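Local coordinates for putative Glycerophosphoryl diester phosphodiesterase (Silicibacter pomeroyi, PDB 3L12), which is a putative member of the glycerophosphoryl diester phosphodiesterase family with a TIM-barrel fold, and carries a magnesium ion in the model, at residues 16-21 against 308-313; 29-34 against 116-121; 49-54 against 146-151; 236-241 against 262-267; 254-259 against 283-288. All coordinates share one frame; numbering follows the deposited sequence. Where two conformers were deposited one is given.

Contact 1: residues 16-21 against 308-313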
# COMPACT_ATOMS: atom_id res chain seq x y z
N SER A 16 25.77 3.92 -6.65
CA SER A 16 24.99 3.89 -5.41
C SER A 16 23.50 3.73 -5.58
O SER A 16 22.80 3.66 -4.58
CB SER A 16 25.19 5.21 -4.70
OG SER A 16 26.56 5.47 -4.46
N VAL A 17 23.04 3.68 -6.83
CA VAL A 17 21.61 3.75 -7.11
C VAL A 17 21.10 2.75 -8.15
O VAL A 17 21.71 2.58 -9.22
CB VAL A 17 21.26 5.15 -7.68
CG1 VAL A 17 19.83 5.22 -8.23
CG2 VAL A 17 21.44 6.21 -6.61
N VAL A 18 20.02 2.05 -7.78
CA VAL A 18 19.23 1.25 -8.65
C VAL A 18 17.82 1.87 -8.59
O VAL A 18 17.21 1.98 -7.53
CB VAL A 18 19.19 -0.24 -8.29
CG1 VAL A 18 18.26 -1.00 -9.29
CG2 VAL A 18 20.58 -0.79 -8.29
N ARG A 19 17.31 2.26 -9.74
CA ARG A 19 15.98 2.88 -9.79
C ARG A 19 14.89 1.84 -9.54
O ARG A 19 15.08 0.64 -9.86
CB ARG A 19 15.72 3.58 -11.14
CG ARG A 19 16.75 4.62 -11.53
CD ARG A 19 16.87 5.74 -10.53
NE ARG A 19 17.95 6.62 -10.99
CZ ARG A 19 18.28 7.76 -10.41
NH1 ARG A 19 17.64 8.19 -9.35
NH2 ARG A 19 19.27 8.49 -10.91
N VAL A 20 13.79 2.32 -8.95
CA VAL A 20 12.62 1.48 -8.62
C VAL A 20 11.43 2.01 -9.43
O VAL A 20 11.03 3.15 -9.28
CB VAL A 20 12.30 1.40 -7.14
CG1 VAL A 20 11.05 0.52 -6.86
CG2 VAL A 20 13.52 0.81 -6.35
N ILE A 21 10.93 1.17 -10.33
CA ILE A 21 9.81 1.52 -11.19
C ILE A 21 8.60 0.70 -10.75
O ILE A 21 8.64 -0.52 -10.74
CB ILE A 21 10.11 1.37 -12.66
CG1 ILE A 21 11.37 2.17 -13.10
CG2 ILE A 21 8.87 1.84 -13.53
CD1 ILE A 21 12.66 1.36 -13.06
N MSE A 308 21.24 -3.67 0.86
CA MSE A 308 22.45 -3.69 0.02
C MSE A 308 23.22 -2.38 0.02
O MSE A 308 24.21 -2.23 -0.69
CB MSE A 308 22.09 -4.04 -1.47
CG MSE A 308 21.46 -5.39 -1.55
SE MSE A 308 20.86 -5.86 -3.32
CE MSE A 308 22.54 -6.12 -4.24
N GLY A 309 22.82 -1.44 0.86
CA GLY A 309 23.48 -0.15 0.94
C GLY A 309 23.25 0.80 -0.20
O GLY A 309 23.99 1.78 -0.33
N LEU A 310 22.24 0.52 -1.02
CA LEU A 310 21.92 1.29 -2.21
C LEU A 310 20.70 2.18 -1.93
O LEU A 310 20.08 2.11 -0.88
CB LEU A 310 21.64 0.36 -3.38
CG LEU A 310 22.79 -0.62 -3.76
CD1 LEU A 310 22.35 -1.73 -4.71
CD2 LEU A 310 23.99 0.15 -4.30
N SER A 311 20.35 3.01 -2.91
CA SER A 311 19.16 3.82 -2.82
C SER A 311 18.59 3.95 -4.23
O SER A 311 19.18 3.46 -5.20
CB SER A 311 19.53 5.18 -2.24
OG SER A 311 20.38 5.89 -3.11
N TRP A 312 17.48 4.64 -4.35
CA TRP A 312 16.77 4.76 -5.67
C TRP A 312 16.57 6.16 -6.12
O TRP A 312 16.10 6.37 -7.23
CB TRP A 312 15.44 3.99 -5.66
CG TRP A 312 14.61 4.39 -4.52
CD1 TRP A 312 13.72 5.42 -4.47
CD2 TRP A 312 14.65 3.83 -3.20
NE1 TRP A 312 13.18 5.50 -3.20
CE2 TRP A 312 13.75 4.55 -2.40
CE3 TRP A 312 15.36 2.80 -2.61
CZ2 TRP A 312 13.56 4.24 -1.03
CZ3 TRP A 312 15.19 2.52 -1.30
CH2 TRP A 312 14.29 3.23 -0.52
N THR A 313 17.27 7.04 -5.39
CA THR A 313 17.43 8.47 -5.63
C THR A 313 18.90 8.86 -5.31
O THR A 313 19.64 8.39 -4.39
CB THR A 313 16.57 9.32 -4.71
OG1 THR A 313 17.04 9.18 -3.36
CG2 THR A 313 15.10 8.94 -4.76
OXT THR A 313 19.37 9.76 -5.97
O HOH W 1 22.83 5.43 -2.39
O HOH W 2 13.90 5.49 -8.53
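Ser311 is held through both its backbone N and its backbone O by the chain entering barrel strand 19-23. Its N donates to Ser16 O (3.0 Å) and its O accepts from Val18 N (3.1 Å), a single beta bridge that pairs Val17 with Ser311. Val17 CA also comes within 3.1 Å of Ser311 O as a CA-H...O contact. The packed part lies beyond this bridge. Trp312 CB sits 3.3 Å from Val18 O and 3.8 Å from Val20 CG2; with CG set between the backbone N and the carbonyl carbon (chi1 53°), the indole leads away, onto Gln302 and Ile306 of helix 298-307 and Phe120 of the second subunit. The Val18 and Leu310 side chains cross obliquely, Val18 CG2 4.1 Å from Leu310 CD1, and Val18 also packs on Leu305. Toward solvent the grip is looser. Ser311 and the exposed, C-terminal Thr313 each have two conformers; in those given, a water joins Ser16 O to Ser311 OG, and Thr313 OXT lies 4.1 Å from Arg19 NH1, beyond a salt bridge. Arg19 NE serves Arg12 O. The C-terminal tail is thus held mainly by backbone polarity: the two Ser311 bonds, and Arg19 NH1 donating to Trp312 O (3.2 Å) from above the carbonyl plane.

Contact 2: residues 29-34 against 116-121; sequences VMPENT and PDQAFL
Val29 O accepts the backbone bond that joins these two loops: Ala119 N donates from above the carbonyl plane at 3.0 Å, with a nearly straight N-H (171°). Gln118 CA adds a CA-H...O contact to the same oxygen, and a water donates to both Val29 O and Asp117 O. A second water accepts from Glu32 N and Gln118 NE2 and donates to Glu32 OE1, which is also hydrogen-bonded to Tyr111 OH; Glu32 OE2 forms a salt bridge with Arg24. Gln118 NE2 also donates to Arg27 O, whereas Met30 O, 3.3 Å from NE2, is too badly angled. Both loops belong to the TIM-barrel family domain: 29-34 leads from strand 19-23 into helix 35-43, whose N-cap is Thr34, with OG1 bonded to Pro31 O and Gly37 N. Van der Waals contacts make up the rest. The extended Gln118 chain, CG anti to the backbone N (chi1 180°), passes over the Met30-Pro31 peptide, its CG 3.5 Å from Met30 C. Met30 folds back through two bends, placing SE 3.9 Å from Ala119 CB and, in the conformer given, CE 3.8 Å from Leu121 CD1. That same Leu121 methyl meets Pro31 CG. Met30 and Leu121 also pack on Ala43 and Ala44 of the second subunit, respectively.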
# COMPACT_ATOMS: atom_id res chain seq x y z
N VAL A 29 0.05 -4.39 -4.20
CA VAL A 29 -0.55 -3.67 -3.09
C VAL A 29 -1.97 -3.07 -3.38
O VAL A 29 -2.85 -3.10 -2.55
CB VAL A 29 0.40 -2.53 -2.57
CG1 VAL A 29 -0.17 -1.91 -1.26
CG2 VAL A 29 1.87 -3.10 -2.42
N MSE A 30 -2.13 -2.51 -4.58
CA MSE A 30 -3.29 -1.84 -5.02
C MSE A 30 -3.69 -2.29 -6.41
O MSE A 30 -2.88 -2.72 -7.15
CB MSE A 30 -3.04 -0.33 -5.09
CG MSE A 30 -2.93 0.25 -3.69
SE MSE A 30 -4.50 0.39 -2.61
CE MSE A 30 -5.22 2.02 -3.42
N PRO A 31 -5.00 -2.25 -6.71
CA PRO A 31 -5.46 -2.59 -8.07
C PRO A 31 -4.60 -1.91 -9.12
O PRO A 31 -4.37 -0.68 -9.07
CB PRO A 31 -6.92 -2.10 -8.10
CG PRO A 31 -7.07 -1.33 -6.93
CD PRO A 31 -6.13 -1.81 -5.87
N GLU A 32 -4.22 -2.68 -10.09
CA GLU A 32 -3.29 -2.20 -11.09
C GLU A 32 -3.86 -1.13 -11.99
O GLU A 32 -5.04 -1.10 -12.26
CB GLU A 32 -2.84 -3.37 -11.94
CG GLU A 32 -3.96 -3.95 -12.87
CD GLU A 32 -3.53 -5.22 -13.52
OE1 GLU A 32 -3.49 -6.25 -12.79
OE2 GLU A 32 -3.24 -5.19 -14.72
N ASN A 33 -3.00 -0.28 -12.51
CA ASN A 33 -3.40 0.73 -13.48
C ASN A 33 -4.61 1.60 -13.04
O ASN A 33 -5.48 2.02 -13.87
CB ASN A 33 -3.58 0.08 -14.85
CG ASN A 33 -2.27 -0.18 -15.54
OD1 ASN A 33 -1.32 0.59 -15.40
ND2 ASN A 33 -2.22 -1.24 -16.38
N THR A 34 -4.67 1.88 -11.73
CA THR A 34 -5.70 2.73 -11.19
C THR A 34 -5.10 4.01 -10.63
O THR A 34 -3.97 4.04 -10.13
CB THR A 34 -6.53 2.07 -10.09
OG1 THR A 34 -5.68 1.74 -8.98
CG2 THR A 34 -7.19 0.74 -10.67
N PRO A 116 -2.33 -11.93 -3.74
CA PRO A 116 -3.34 -12.20 -2.71
C PRO A 116 -3.51 -11.11 -1.64
O PRO A 116 -4.49 -11.09 -0.89
CB PRO A 116 -2.86 -13.51 -2.08
CG PRO A 116 -1.34 -13.47 -2.26
CD PRO A 116 -1.10 -12.74 -3.59
N ASP A 117 -2.54 -10.21 -1.60
CA ASP A 117 -2.51 -9.18 -0.60
C ASP A 117 -2.94 -7.80 -1.10
O ASP A 117 -3.02 -6.83 -0.33
CB ASP A 117 -1.11 -9.09 -0.01
CG ASP A 117 -0.71 -10.32 0.79
OD1 ASP A 117 -1.51 -11.27 1.06
OD2 ASP A 117 0.49 -10.27 1.15
N GLN A 118 -3.36 -7.73 -2.35
CA GLN A 118 -3.79 -6.50 -2.97
C GLN A 118 -5.12 -6.09 -2.36
O GLN A 118 -6.02 -6.91 -2.24
CB GLN A 118 -3.94 -6.73 -4.48
CG GLN A 118 -4.40 -5.49 -5.23
CD GLN A 118 -4.79 -5.81 -6.65
OE1 GLN A 118 -5.96 -5.91 -6.93
NE2 GLN A 118 -3.80 -5.86 -7.60
N ALA A 119 -5.24 -4.82 -2.00
CA ALA A 119 -6.48 -4.27 -1.51
C ALA A 119 -7.61 -4.50 -2.49
O ALA A 119 -7.40 -4.55 -3.69
CB ALA A 119 -6.34 -2.78 -1.22
N PHE A 120 -8.82 -4.61 -1.95
CA PHE A 120 -9.98 -4.91 -2.78
C PHE A 120 -10.91 -3.74 -2.71
O PHE A 120 -11.61 -3.56 -1.69
CB PHE A 120 -10.68 -6.22 -2.33
CG PHE A 120 -11.74 -6.65 -3.31
CD1 PHE A 120 -11.39 -7.46 -4.37
CD2 PHE A 120 -13.06 -6.24 -3.17
CE1 PHE A 120 -12.35 -7.85 -5.31
CE2 PHE A 120 -14.03 -6.63 -4.12
CZ PHE A 120 -13.66 -7.45 -5.17
N LEU A 121 -10.94 -2.97 -3.81
CA LEU A 121 -11.70 -1.76 -3.92
C LEU A 121 -12.89 -1.97 -4.86
O LEU A 121 -12.79 -2.74 -5.78
CB LEU A 121 -10.81 -0.59 -4.46
CG LEU A 121 -9.56 -0.17 -3.68
CD1 LEU A 121 -8.76 1.01 -4.35
CD2 LEU A 121 -9.98 0.18 -2.23
O HOH W 3 -2.68 -4.16 0.09
O HOH W 4 -4.67 -5.68 -10.35

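Contact 3: residues 49-54 against 146-151. With MG (magnesium ion), chain C.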
# COMPACT_ATOMS: atom_id res chain seq x y z
N LEU A 49 7.07 5.34 -12.61
CA LEU A 49 5.92 4.50 -12.79
C LEU A 49 5.93 3.90 -14.16
O LEU A 49 6.27 4.58 -15.12
CB LEU A 49 4.62 5.34 -12.72
CG LEU A 49 4.32 6.17 -11.47
CD1 LEU A 49 3.07 6.96 -11.62
CD2 LEU A 49 4.23 5.22 -10.23
N GLU A 50 5.49 2.66 -14.27
CA GLU A 50 5.21 2.06 -15.53
C GLU A 50 3.71 1.80 -15.63
O GLU A 50 3.06 1.42 -14.63
CB GLU A 50 5.97 0.79 -15.69
CG GLU A 50 5.86 0.10 -17.05
CD GLU A 50 4.68 -0.84 -17.26
OE1 GLU A 50 3.90 -1.08 -16.33
OE2 GLU A 50 4.52 -1.42 -18.39
N PHE A 51 3.15 2.00 -16.80
CA PHE A 51 1.75 1.75 -17.01
C PHE A 51 1.53 1.54 -18.52
O PHE A 51 2.43 1.80 -19.31
CB PHE A 51 0.93 2.91 -16.48
CG PHE A 51 1.30 4.21 -17.09
CD1 PHE A 51 2.31 4.97 -16.55
CD2 PHE A 51 0.64 4.69 -18.24
CE1 PHE A 51 2.65 6.21 -17.11
CE2 PHE A 51 0.99 5.92 -18.81
CZ PHE A 51 2.00 6.68 -18.21
N ASP A 52 0.32 1.12 -18.87
CA ASP A 52 0.03 0.66 -20.24
C ASP A 52 -1.06 1.51 -20.81
O ASP A 52 -2.00 1.90 -20.05
CB ASP A 52 -0.41 -0.78 -20.21
CG ASP A 52 0.52 -1.64 -19.37
OD1 ASP A 52 1.65 -1.96 -19.87
OD2 ASP A 52 0.11 -1.97 -18.22
N VAL A 53 -0.99 1.75 -22.13
CA VAL A 53 -2.01 2.53 -22.80
C VAL A 53 -2.51 1.78 -24.02
O VAL A 53 -1.74 1.24 -24.78
CB VAL A 53 -1.49 3.92 -23.20
CG1 VAL A 53 -2.57 4.76 -23.95
CG2 VAL A 53 -0.98 4.67 -21.94
N VAL A 54 -3.84 1.74 -24.12
CA VAL A 54 -4.57 1.07 -25.19
C VAL A 54 -5.67 2.03 -25.71
O VAL A 54 -6.21 2.87 -24.95
CB VAL A 54 -5.19 -0.24 -24.59
CG1 VAL A 54 -6.12 -0.90 -25.56
CG2 VAL A 54 -4.06 -1.20 -24.06
N LEU A 146 7.91 8.56 -16.19
CA LEU A 146 6.88 7.68 -16.73
C LEU A 146 7.42 6.78 -17.85
O LEU A 146 7.97 7.25 -18.85
CB LEU A 146 5.76 8.54 -17.32
CG LEU A 146 5.13 9.62 -16.44
CD1 LEU A 146 4.09 10.37 -17.26
CD2 LEU A 146 4.50 9.08 -15.20
N LEU A 147 7.26 5.48 -17.66
CA LEU A 147 7.60 4.48 -18.64
C LEU A 147 6.22 4.10 -19.20
O LEU A 147 5.48 3.30 -18.64
CB LEU A 147 8.29 3.34 -17.92
CG LEU A 147 9.12 2.36 -18.66
CD1 LEU A 147 10.28 3.07 -19.51
CD2 LEU A 147 9.70 1.36 -17.69
N LEU A 148 5.86 4.75 -20.31
CA LEU A 148 4.53 4.65 -20.91
C LEU A 148 4.55 3.56 -21.96
O LEU A 148 5.13 3.68 -23.06
CB LEU A 148 4.16 6.03 -21.47
CG LEU A 148 2.76 6.24 -21.99
CD1 LEU A 148 2.56 7.74 -22.13
CD2 LEU A 148 2.45 5.47 -23.31
N GLU A 149 3.95 2.43 -21.59
CA GLU A 149 3.95 1.25 -22.48
C GLU A 149 2.79 1.39 -23.48
O GLU A 149 1.61 1.30 -23.10
CB GLU A 149 3.85 -0.08 -21.73
CG GLU A 149 4.12 -1.24 -22.67
CD GLU A 149 3.97 -2.64 -22.11
OE1 GLU A 149 4.07 -2.85 -20.90
OE2 GLU A 149 3.81 -3.57 -22.97
N LEU A 150 3.13 1.59 -24.74
CA LEU A 150 2.13 1.57 -25.80
C LEU A 150 1.83 0.11 -26.14
O LEU A 150 2.75 -0.62 -26.53
CB LEU A 150 2.65 2.28 -27.03
CG LEU A 150 2.79 3.82 -26.90
CD1 LEU A 150 4.19 4.12 -26.44
CD2 LEU A 150 2.49 4.54 -28.19
N LYS A 151 0.57 -0.30 -25.95
CA LYS A 151 0.08 -1.69 -26.15
C LYS A 151 -0.79 -1.65 -27.38
O LYS A 151 -1.95 -1.21 -27.37
CB LYS A 151 -0.66 -2.21 -24.91
CG LYS A 151 -1.03 -3.71 -24.93
CD LYS A 151 0.23 -4.52 -24.68
CE LYS A 151 -0.02 -5.95 -24.22
NZ LYS A 151 -0.08 -6.85 -25.41
MG MG C . 3.29 -2.97 -19.11
O HOH W 5 2.32 -2.98 -17.26
O HOH W 6 2.35 -4.83 -19.57
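Glu50, Asp52 and Glu149 bring three carboxylates to one magnesium ion from two neighbouring parallel strands of the TIM barrel. The strands run 4.7 Å apart at closest approach and cross at -30°, joined by a ladder of five backbone hydrogen bonds from Leu147 N...Leu49 O to Lys151 N...Val53 O. Glu149 can be followed outward. Its CB rests 3.4 Å from Phe51 O and equally near Asp52 OD1; CG, anti to the backbone N (chi1 -169°), continues an extended chain past that same oxygen; CD lies 3.1 Å from the magnesium ion; OE1 binds the magnesium ion at 2.0 Å and lies 2.8 Å from Asp52 OD1, while OE2 stays outside the metal's shell. Asp52 runs alongside, pointing the same way, with the two carboxylate planes 74° apart. Glu50 bends at chi2 and supplies OE2. Waters complete part of the sphere, one of them donating to Glu50 OE1 and Asp52 OD2; Asn33 also holds Asp52 OD2. The metal-bound oxygens lie close together, Glu50 OE2 2.9 Å from Glu149 OE1, because they share the ion. On the other sheet face Phe51, Val53, Leu146 and Leu148 pack against helices 129-137 and 160-176. There the Phe51 ring presents its edge to Leu146 CB, and its CE2 lies 3.7 Å from Leu148 CG.

Contact 4: residues 236-241 against 262-267; sequences SLPQAV and AEAHDL
Ser236 OG donates to Glu263 OE2 over 2.7 Å, meeting the oxygen from above the carboxylate plane, 47° out of it. Next to this polar pair, Pro238 presses its ring on the end of the other helix and the residue after it: CB lies 3.9 Å from Ala264 CA, 4.0 Å from Ala264 CB and 3.8 Å from Leu267 CD1. Leu267 forks over the helix start, CD1 reaching Pro238 C at 3.6 Å while CD2 touches Gln239 NE2 at 3.5 Å, the Gln239 and Leu267 chains crossing at about a right angle. Behind these contacts stand the groups that position them. Ser236 is the N-cap of helix 237-244: its OG, turned between the backbone N and the carbonyl carbon (Ser236 chi1 68°), accepts from Gln239 N as well as donating to the glutamate. Glu263 spans the gap with an extended chain. Beneath, Trp249 of strand 248-251 supports both Pro238 and Ala264, so two neighbouring outer helices of the barrel meet above a strand between them in sequence. The serine hydroxyl thus uses its proton on the carboxylate and its oxygen on the helix; the carboxylate, hydrogen-bonded to the N-cap hydroxyl, would probably interact favourably with the positive end of the helix dipole.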
# COMPACT_ATOMS: atom_id res chain seq x y z
N SER A 236 22.93 -9.22 -31.09
CA SER A 236 22.38 -9.31 -29.74
C SER A 236 21.22 -8.36 -29.58
O SER A 236 21.04 -7.44 -30.36
CB SER A 236 23.44 -8.99 -28.68
OG SER A 236 23.84 -7.62 -28.71
N LEU A 237 20.41 -8.61 -28.55
CA LEU A 237 19.29 -7.72 -28.26
C LEU A 237 19.81 -6.28 -28.04
O LEU A 237 19.30 -5.36 -28.67
CB LEU A 237 18.40 -8.28 -27.13
CG LEU A 237 17.41 -9.37 -27.56
CD1 LEU A 237 16.69 -10.07 -26.40
CD2 LEU A 237 16.37 -8.80 -28.55
N PRO A 238 20.84 -6.07 -27.17
CA PRO A 238 21.37 -4.73 -27.00
C PRO A 238 21.80 -4.06 -28.30
O PRO A 238 21.52 -2.87 -28.48
CB PRO A 238 22.61 -4.94 -26.12
CG PRO A 238 22.46 -6.19 -25.48
CD PRO A 238 21.39 -6.98 -26.15
N GLN A 239 22.49 -4.82 -29.17
CA GLN A 239 22.91 -4.28 -30.44
C GLN A 239 21.68 -3.94 -31.28
O GLN A 239 21.64 -2.89 -31.88
CB GLN A 239 23.85 -5.24 -31.20
CG GLN A 239 24.45 -4.62 -32.45
CD GLN A 239 25.21 -3.32 -32.17
OE1 GLN A 239 24.69 -2.22 -32.41
NE2 GLN A 239 26.40 -3.44 -31.59
N ALA A 240 20.69 -4.82 -31.32
CA ALA A 240 19.49 -4.59 -32.11
C ALA A 240 18.77 -3.31 -31.67
O ALA A 240 18.27 -2.54 -32.50
CB ALA A 240 18.54 -5.79 -31.99
N VAL A 241 18.71 -3.10 -30.36
CA VAL A 241 18.06 -1.91 -29.80
C VAL A 241 18.87 -0.63 -30.10
O VAL A 241 18.29 0.36 -30.55
CB VAL A 241 17.81 -2.09 -28.27
CG1 VAL A 241 17.38 -0.79 -27.64
CG2 VAL A 241 16.78 -3.17 -28.05
N ALA A 262 26.39 -5.27 -19.27
CA ALA A 262 27.58 -4.49 -19.60
C ALA A 262 27.68 -4.21 -21.13
O ALA A 262 28.09 -3.11 -21.53
CB ALA A 262 28.84 -5.19 -19.10
N GLU A 263 27.30 -5.17 -21.96
CA GLU A 263 27.28 -4.94 -23.42
C GLU A 263 26.35 -3.77 -23.76
O GLU A 263 26.69 -2.89 -24.57
CB GLU A 263 26.81 -6.18 -24.19
CG GLU A 263 26.89 -6.01 -25.72
CD GLU A 263 26.38 -7.20 -26.48
OE1 GLU A 263 26.04 -8.22 -25.85
OE2 GLU A 263 26.28 -7.10 -27.73
N ALA A 264 25.18 -3.76 -23.13
CA ALA A 264 24.21 -2.69 -23.31
C ALA A 264 24.78 -1.35 -22.81
O ALA A 264 24.64 -0.36 -23.47
CB ALA A 264 22.87 -3.04 -22.61
N HIS A 265 25.42 -1.31 -21.65
CA HIS A 265 26.03 -0.08 -21.14
C HIS A 265 27.15 0.44 -22.04
O HIS A 265 27.28 1.65 -22.24
CB HIS A 265 26.60 -0.27 -19.75
CG HIS A 265 25.53 -0.33 -18.72
ND1 HIS A 265 25.69 -0.97 -17.50
CD2 HIS A 265 24.24 0.10 -18.75
CE1 HIS A 265 24.58 -0.84 -16.80
NE2 HIS A 265 23.67 -0.24 -17.56
N ASP A 266 27.95 -0.48 -22.55
CA ASP A 266 28.98 -0.15 -23.53
C ASP A 266 28.39 0.52 -24.79
O ASP A 266 29.03 1.37 -25.39
CB ASP A 266 29.72 -1.42 -23.95
CG ASP A 266 30.72 -1.93 -22.91
OD1 ASP A 266 31.19 -1.18 -22.01
OD2 ASP A 266 31.06 -3.13 -23.04
N LEU A 267 27.19 0.10 -25.19
CA LEU A 267 26.48 0.69 -26.34
C LEU A 267 25.76 1.99 -25.98
O LEU A 267 25.10 2.57 -26.82
CB LEU A 267 25.50 -0.32 -26.94
CG LEU A 267 26.10 -1.53 -27.65
CD1 LEU A 267 25.11 -2.65 -27.86
CD2 LEU A 267 26.71 -1.08 -29.01

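Contact 5: residues 254-259 against 283-288; sequences LDVTPE and RRMATT
Segment 254-259 leaves a 3-10 turn, passes through extended Val256 and Thr257 and enters helix 258-266, drawing its Pro258 CA to within 4.7 Å of the Thr288 CA near the end of helix 279-288. Val256 carries the apolar contact. It and Met285 reach toward each other tip to tip, with Val256 CG1 3.8 Å and CB 3.9 Å from Met285 SE; two bends, at chi2 and chi3, curl the selenomethionine chain into this place. Val256 CG1 also lies 4.0 Å from Thr288 OG1, where the two side chains cross at about a right angle. In the conformer given, Thr288 OG1 turns back on its own helix and donates to Met285 O in the carbonyl plane on a lone pair (2.7 Å), with Thr288 CG2 4.3 Å from Pro258 CG. Polar links across the gap run through water. One water donates to both Pro258 O and Thr288 O, at 2.8 Å each. Another accepts from Arg284 NE at the guanidinium edge and donates only weakly to Val256 O, while Arg284 itself pairs with Asp281. Leu254 CD2 brushes the guanidinium obliquely. Thr273 of strand 270-273 lies under both Val256 and Met285, and Val261 flanks Val256 and Thr288. Neighbouring outer helices packed side by side, with a strand of the sheet beneath, are characteristic of a TIM barrel.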
# COMPACT_ATOMS: atom_id res chain seq x y z
N LEU A 254 14.53 -12.95 -16.46
CA LEU A 254 15.17 -14.28 -16.67
C LEU A 254 16.10 -14.27 -17.84
O LEU A 254 16.89 -15.21 -18.00
CB LEU A 254 14.13 -15.37 -16.86
CG LEU A 254 13.32 -15.72 -15.62
CD1 LEU A 254 12.32 -16.82 -15.90
CD2 LEU A 254 14.27 -16.09 -14.52
N ASP A 255 16.05 -13.21 -18.65
CA ASP A 255 16.89 -13.14 -19.84
C ASP A 255 18.16 -12.34 -19.61
O ASP A 255 18.98 -12.25 -20.49
CB ASP A 255 16.14 -12.44 -21.01
CG ASP A 255 14.80 -13.05 -21.34
OD1 ASP A 255 14.51 -14.23 -20.99
OD2 ASP A 255 14.02 -12.36 -22.02
N VAL A 256 18.32 -11.78 -18.41
CA VAL A 256 19.42 -10.91 -18.11
C VAL A 256 20.64 -11.64 -17.58
O VAL A 256 20.51 -12.60 -16.80
CB VAL A 256 18.99 -9.91 -17.01
CG1 VAL A 256 20.15 -9.11 -16.39
CG2 VAL A 256 17.89 -8.97 -17.54
N THR A 257 21.81 -11.21 -18.03
CA THR A 257 23.10 -11.70 -17.54
C THR A 257 23.94 -10.44 -17.35
O THR A 257 23.65 -9.42 -17.96
CB THR A 257 23.79 -12.62 -18.52
OG1 THR A 257 24.04 -11.91 -19.74
CG2 THR A 257 22.94 -13.83 -18.82
N PRO A 258 24.96 -10.48 -16.49
CA PRO A 258 25.75 -9.25 -16.32
C PRO A 258 26.52 -8.83 -17.56
O PRO A 258 26.77 -7.64 -17.75
CB PRO A 258 26.71 -9.61 -15.19
CG PRO A 258 26.08 -10.72 -14.49
CD PRO A 258 25.32 -11.50 -15.49
N GLU A 259 26.89 -9.82 -18.37
CA GLU A 259 27.60 -9.58 -19.62
C GLU A 259 26.67 -8.85 -20.59
O GLU A 259 27.12 -7.87 -21.22
CB GLU A 259 28.21 -10.87 -20.21
CG GLU A 259 27.40 -12.19 -20.06
CD GLU A 259 27.39 -12.79 -18.61
OE1 GLU A 259 26.94 -13.94 -18.43
OE2 GLU A 259 27.81 -12.10 -17.65
N ARG A 283 17.46 -9.10 -5.53
CA ARG A 283 18.86 -9.05 -5.15
C ARG A 283 19.80 -9.37 -6.32
O ARG A 283 20.77 -8.66 -6.53
CB ARG A 283 19.12 -10.00 -3.96
CG ARG A 283 20.50 -9.96 -3.41
CD ARG A 283 20.59 -10.69 -2.08
NE ARG A 283 19.85 -10.02 -1.02
CZ ARG A 283 20.37 -9.08 -0.21
NH1 ARG A 283 21.64 -8.74 -0.26
NH2 ARG A 283 19.60 -8.55 0.73
N ARG A 284 19.52 -10.43 -7.07
CA ARG A 284 20.38 -10.83 -8.20
C ARG A 284 20.40 -9.74 -9.27
O ARG A 284 21.48 -9.43 -9.81
CB ARG A 284 19.92 -12.17 -8.81
CG ARG A 284 20.86 -12.69 -9.87
CD ARG A 284 20.50 -14.07 -10.33
NE ARG A 284 19.27 -14.09 -11.11
CZ ARG A 284 18.06 -14.40 -10.64
NH1 ARG A 284 17.88 -14.77 -9.37
NH2 ARG A 284 17.01 -14.34 -11.46
N MSE A 285 19.23 -9.12 -9.55
CA MSE A 285 19.18 -8.07 -10.55
C MSE A 285 19.97 -6.84 -10.11
O MSE A 285 20.70 -6.28 -10.90
CB MSE A 285 17.74 -7.66 -10.94
CG MSE A 285 16.97 -8.67 -11.70
SE MSE A 285 17.83 -9.25 -13.38
CE MSE A 285 18.82 -10.74 -12.75
N ALA A 286 19.84 -6.45 -8.84
CA ALA A 286 20.66 -5.35 -8.33
C ALA A 286 22.16 -5.63 -8.53
O ALA A 286 22.91 -4.73 -8.92
CB ALA A 286 20.32 -5.03 -6.83
N THR A 287 22.61 -6.83 -8.17
CA THR A 287 24.02 -7.21 -8.27
C THR A 287 24.56 -7.17 -9.70
O THR A 287 25.73 -6.89 -9.97
CB THR A 287 24.21 -8.64 -7.72
OG1 THR A 287 23.78 -8.68 -6.35
CG2 THR A 287 25.65 -9.11 -7.77
N THR A 288 23.50 -7.43 -11.04
CA THR A 288 23.91 -7.43 -12.42
C THR A 288 24.31 -6.02 -12.81
O THR A 288 24.97 -5.81 -13.82
CB THR A 288 22.81 -7.91 -13.37
OG1 THR A 288 21.73 -6.98 -13.33
CG2 THR A 288 22.33 -9.29 -12.96
O HOH W 7 20.61 -13.70 -13.65
O HOH W 8 26.87 -5.56 -15.87

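Contact 3 lies at the heart of the barrel, about 4 Å from the chain's centre, and the centres of the other four sit 16 to 21 Å from it. Contact 1 joins a segment near the N-terminus to the C-terminal residues, enclosing all the others along the sequence; it touches contact 3 through Ile21, as strands 19-23 and 48-55 are neighbours in the sheet, and contact 5 through Met308. Contacts 2 and 3 alternate along the chain, and Asn33 of the first probably hydrogen-bonds Asp52, tying the loop near the second subunit to the metal site. Contacts 4 and 5, with centres about 14 Å apart, share helix 258-266 and lie far from contact 2, linking consecutive outer helices late in the chain.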